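Local coordinates for TCP pilus virulence regulatory protein (Vibrio cholerae, PDB 4MLO), which activates transcription of virulence genes as an AraC-family DNA-binding regulator, its activity probably tuned by the fatty acid it binds, at residues Asn23-Asn28 with Ser257-Ala262. Sequence-based numbering, arbitrary orientation.
Sequences NNLYIN and STMNVA. With PAM (palmitoleic acid), chain E.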
ATOM      1  N   ASN A  23       2.147 -11.868   0.740  1.00 16.60           N
ATOM      2  CA  ASN A  23       1.245 -12.570   1.645  1.00 14.85           C
ATOM      3  C   ASN A  23       1.077 -11.748   2.906  1.00 14.37           C
ATOM      4  O   ASN A  23       2.032 -11.573   3.658  1.00 14.71           O
ATOM      5  CB  ASN A  23       1.770 -13.958   2.011  1.00 15.60           C
ATOM      6  CG  ASN A  23       0.807 -14.719   2.909  1.00 20.02           C
ATOM      7  OD1 ASN A  23      -0.318 -14.974   2.529  1.00 30.87           O
ATOM      8  ND2 ASN A  23       1.254 -15.082   4.085  1.00 26.53           N
ATOM      9  N   ASN A  24      -0.145 -11.264   3.163  1.00 16.75           N
ATOM     10  CA  ASN A  24      -0.406 -10.480   4.354  1.00 17.63           C
ATOM     11  C   ASN A  24       0.485  -9.238   4.385  1.00 11.64           C
ATOM     12  O   ASN A  24       0.996  -8.833   5.429  1.00 13.43           O
ATOM     13  CB  ASN A  24      -0.256 -11.325   5.615  1.00 17.77           C
ATOM     14  CG  ASN A  24      -1.445 -12.291   5.799  1.00 13.21           C
ATOM     15  OD1 ASN A  24      -2.481 -12.150   5.133  1.00 21.08           O
ATOM     16  ND2 ASN A  24      -1.269 -13.274   6.671  1.00 22.64           N
ATOM     17  N   LEU A  25       0.547  -8.569   3.236  1.00 13.39           N
ATOM     18  CA  LEU A  25       1.230  -7.279   3.098  1.00  9.50           C
ATOM     19  C   LEU A  25       0.281  -6.167   3.554  1.00 10.08           C
ATOM     20  O   LEU A  25      -0.725  -5.902   2.885  1.00 13.51           O
ATOM     21  CB  LEU A  25       1.661  -7.045   1.651  1.00 13.36           C
ATOM     22  CG  LEU A  25       2.423  -5.749   1.361  1.00 14.49           C
ATOM     23  CD1 LEU A  25       3.801  -5.830   2.032  1.00 17.35           C
ATOM     24  CD2 LEU A  25       2.495  -5.428  -0.149  1.00 16.21           C
ATOM     25  N   TYR A  26       0.647  -5.511   4.662  1.00 12.64           N
ATOM     26  CA  TYR A  26      -0.081  -4.360   5.204  1.00 10.85           C
ATOM     27  C   TYR A  26       0.287  -3.098   4.441  1.00 13.35           C
ATOM     28  O   TYR A  26       1.470  -2.761   4.284  1.00 15.29           O
ATOM     29  CB  TYR A  26       0.210  -4.183   6.705  1.00 10.41           C
ATOM     30  CG  TYR A  26      -0.337  -2.890   7.271  1.00 15.08           C
ATOM     31  CD1 TYR A  26      -1.684  -2.747   7.557  1.00 14.65           C
ATOM     32  CD2 TYR A  26       0.495  -1.825   7.490  1.00 13.88           C
ATOM     33  CE1 TYR A  26      -2.170  -1.528   8.052  1.00 13.24           C
ATOM     34  CE2 TYR A  26       0.034  -0.652   7.941  1.00 16.94           C
ATOM     35  CZ  TYR A  26      -1.288  -0.494   8.204  1.00 15.02           C
ATOM     36  OH  TYR A  26      -1.652   0.764   8.666  1.00 15.38           O
ATOM     37  N   ILE A  27      -0.727  -2.388   3.974  1.00 11.82           N
ATOM     38  CA  ILE A  27      -0.531  -1.206   3.143  1.00 12.24           C
ATOM     39  C   ILE A  27      -0.586  -0.023   4.104  1.00 14.77           C
ATOM     40  O   ILE A  27      -1.658   0.383   4.548  1.00 14.86           O
ATOM     41  CB  ILE A  27      -1.574  -1.107   2.034  1.00 14.74           C
ATOM     42  CG1 ILE A  27      -1.533  -2.362   1.152  1.00 13.28           C
ATOM     43  CG2 ILE A  27      -1.322   0.110   1.216  1.00 16.76           C
ATOM     44  CD1 ILE A  27      -0.172  -2.650   0.514  1.00 16.14           C
ATOM     45  N   ASN A  28       0.587   0.547   4.424  1.00 14.64           N
ATOM     46  CA  ASN A  28       0.715   1.569   5.464  0.50 16.00           C
ATOM     47  C   ASN A  28       0.180   2.916   5.012  1.00 17.99           C
ATOM     48  O   ASN A  28      -0.248   3.732   5.839  1.00 18.48           O
ATOM     49  CB  ASN A  28       2.179   1.724   5.862  0.50 14.62           C
ATOM     50  CG  ASN A  28       2.348   2.632   7.045  0.50 25.62           C
ATOM     51  OD1 ASN A  28       1.944   2.276   8.128  0.50 25.74           O
ATOM     52  ND2 ASN A  28       2.921   3.819   6.840  0.50 21.29           N
ATOM     53  N   SER A 257       8.039 -14.770   4.674  1.00 11.69           N
ATOM     54  CA  SER A 257       6.654 -15.187   4.447  0.50 11.92           C
ATOM     55  C   SER A 257       5.856 -14.105   3.721  1.00  9.73           C
ATOM     56  O   SER A 257       5.022 -14.391   2.860  1.00 13.77           O
ATOM     57  CB  SER A 257       6.013 -15.520   5.797  0.50 17.09           C
ATOM     58  OG  SER A 257       4.615 -15.787   5.713  0.50 21.36           O
ATOM     59  N   THR A 258       6.112 -12.827   4.071  1.00 10.79           N
ATOM     60  CA  THR A 258       5.337 -11.704   3.560  1.00 10.96           C
ATOM     61  C   THR A 258       5.765 -11.288   2.152  1.00 10.75           C
ATOM     62  O   THR A 258       4.905 -11.038   1.282  1.00 13.66           O
ATOM     63  CB  THR A 258       5.466 -10.530   4.545  1.00 10.62           C
ATOM     64  OG1 THR A 258       5.041 -10.953   5.855  1.00 13.58           O
ATOM     65  CG2 THR A 258       4.643  -9.325   4.092  1.00 11.37           C
ATOM     66  N   MET A 259       7.077 -11.205   1.922  1.00 12.51           N
ATOM     67  CA  MET A 259       7.649 -10.680   0.698  1.00 12.10           C
ATOM     68  C   MET A 259       8.203 -11.758  -0.233  1.00 13.11           C
ATOM     69  O   MET A 259       8.568 -11.440  -1.371  1.00 12.69           O
ATOM     70  CB  MET A 259       8.755  -9.701   1.050  1.00 11.83           C
ATOM     71  CG  MET A 259       8.306  -8.558   1.958  1.00 16.31           C
ATOM     72  SD  MET A 259       7.258  -7.374   1.088  1.00 17.13           S
ATOM     73  CE  MET A 259       8.373  -6.478   0.086  1.00 20.63           C
ATOM     74  N   ASN A 260       8.281 -13.005   0.231  1.00 14.71           N
ATOM     75  CA  ASN A 260       8.854 -14.138  -0.506  1.00 12.61           C
ATOM     76  C   ASN A 260      10.322 -13.933  -0.889  1.00 18.03           C
ATOM     77  O   ASN A 260      10.816 -14.576  -1.830  1.00 13.39           O
ATOM     78  CB  ASN A 260       8.021 -14.423  -1.744  1.00 11.58           C
ATOM     79  CG  ASN A 260       8.089 -15.857  -2.182  1.00 22.96           C
ATOM     80  OD1 ASN A 260       7.885 -16.814  -1.390  1.00 18.40           O
ATOM     81  ND2 ASN A 260       8.337 -16.030  -3.480  1.00 25.26           N
ATOM     82  N   VAL A 261      11.040 -13.052  -0.188  1.00 12.39           N
ATOM     83  CA  VAL A 261      12.477 -12.845  -0.338  1.00 11.48           C
ATOM     84  C   VAL A 261      13.039 -12.537   1.038  1.00 15.77           C
ATOM     85  O   VAL A 261      12.306 -12.186   1.959  1.00 12.01           O
ATOM     86  CB  VAL A 261      12.850 -11.713  -1.336  1.00 14.35           C
ATOM     87  CG1 VAL A 261      12.239 -11.984  -2.687  1.00 20.39           C
ATOM     88  CG2 VAL A 261      12.392 -10.348  -0.827  1.00 12.20           C
ATOM     89  N   ALA A 262      14.339 -12.730   1.190  1.00 13.34           N
ATOM     90  CA  ALA A 262      15.015 -12.397   2.421  1.00 14.33           C
ATOM     91  C   ALA A 262      15.141 -10.879   2.550  1.00 10.82           C
ATOM     92  O   ALA A 262      15.163 -10.163   1.552  1.00 14.82           O
ATOM     93  CB  ALA A 262      16.402 -13.040   2.463  1.00 19.62           C
TER
HETATM   94  C1  PAM E 304       6.896  -0.903  -1.246  1.00 24.28           C
HETATM   95  O1  PAM E 304       7.570  -0.220  -2.063  1.00 26.37           O
HETATM   96  O2  PAM E 304       6.162  -0.359  -0.388  1.00 21.44           O
HETATM   97  C2  PAM E 304       6.976  -2.405  -1.262  1.00 18.68           C
HETATM   98  C3  PAM E 304       5.600  -3.052  -1.487  1.00 24.60           C
HETATM   99  C4  PAM E 304       5.032  -2.597  -2.829  1.00 28.48           C
HETATM  100  C5  PAM E 304       3.697  -3.256  -3.157  1.00 34.25           C
HETATM  101  C6  PAM E 304       3.085  -2.661  -4.424  1.00 28.24           C
HETATM  102  C7  PAM E 304       3.946  -2.887  -5.666  1.00 24.46           C
HETATM  103  C8  PAM E 304       3.969  -4.355  -6.056  1.00 26.97           C
HETATM  104  C9  PAM E 304       4.880  -4.625  -7.249  1.00 28.97           C
HETATM  105  C10 PAM E 304       6.216  -4.648  -7.176  1.00 38.18           C
HETATM  106  C11 PAM E 304       6.971  -4.361  -5.888  1.00 33.05           C
HETATM  107  C12 PAM E 304       8.291  -5.125  -5.780  1.00 29.10           C
HETATM  108  C13 PAM E 304       8.764  -5.045  -4.327  1.00 28.86           C
HETATM  109  C14 PAM E 304       9.782  -6.091  -3.921  1.00 29.43           C
HETATM  110  C15 PAM E 304       9.269  -7.510  -4.128  1.00 31.29           C
HETATM  111  C16 PAM E 304       9.952  -8.497  -3.215  1.00 28.98           C
HETATM  112  O   HOH W   1       3.179 -13.593   5.881  1.00 17.77           O
HETATM  113  O   HOH W   2       2.875  -9.862   7.235  1.00 14.73           O
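N23 meets T258 where the edge strand 19-26 of the cupin-like domain comes up against the end of helix 248-259, in the AraC-family helix-turn-helix region, joining the two domains. Two backbone interactions pair the residues: N23 N donates to T258 O over 2.9 Å at a fairly straight 162°, and T258 CA-H points back at N23 O. The chain turns a corner at N23 and N24, where N24 and L25 both face Q67 in an arrangement that fits a G1 beta bulge. On the tight side, T258 CG2 lies 3.5 Å from N23 O, and the T258 and L25 side chains cross at about a right angle. L25 CD1 touches M259 SD at 3.9 Å, while its other branch, CD2, rests on C5 of palmitoleic acid. M259, bent at chi2 and chi3, starts out away from the strand but brings its sulfur back to L25; V261 CG2 reaches C16 of the same lipid. The other side is looser and wet. In one of two conformers of S257, a water links OG to N23 ND2 and also donates to N23 O. T258 OG1, already bonded to V254 O within its helix, accepts from a second water, which also donates to N24 O at 2.8 Å.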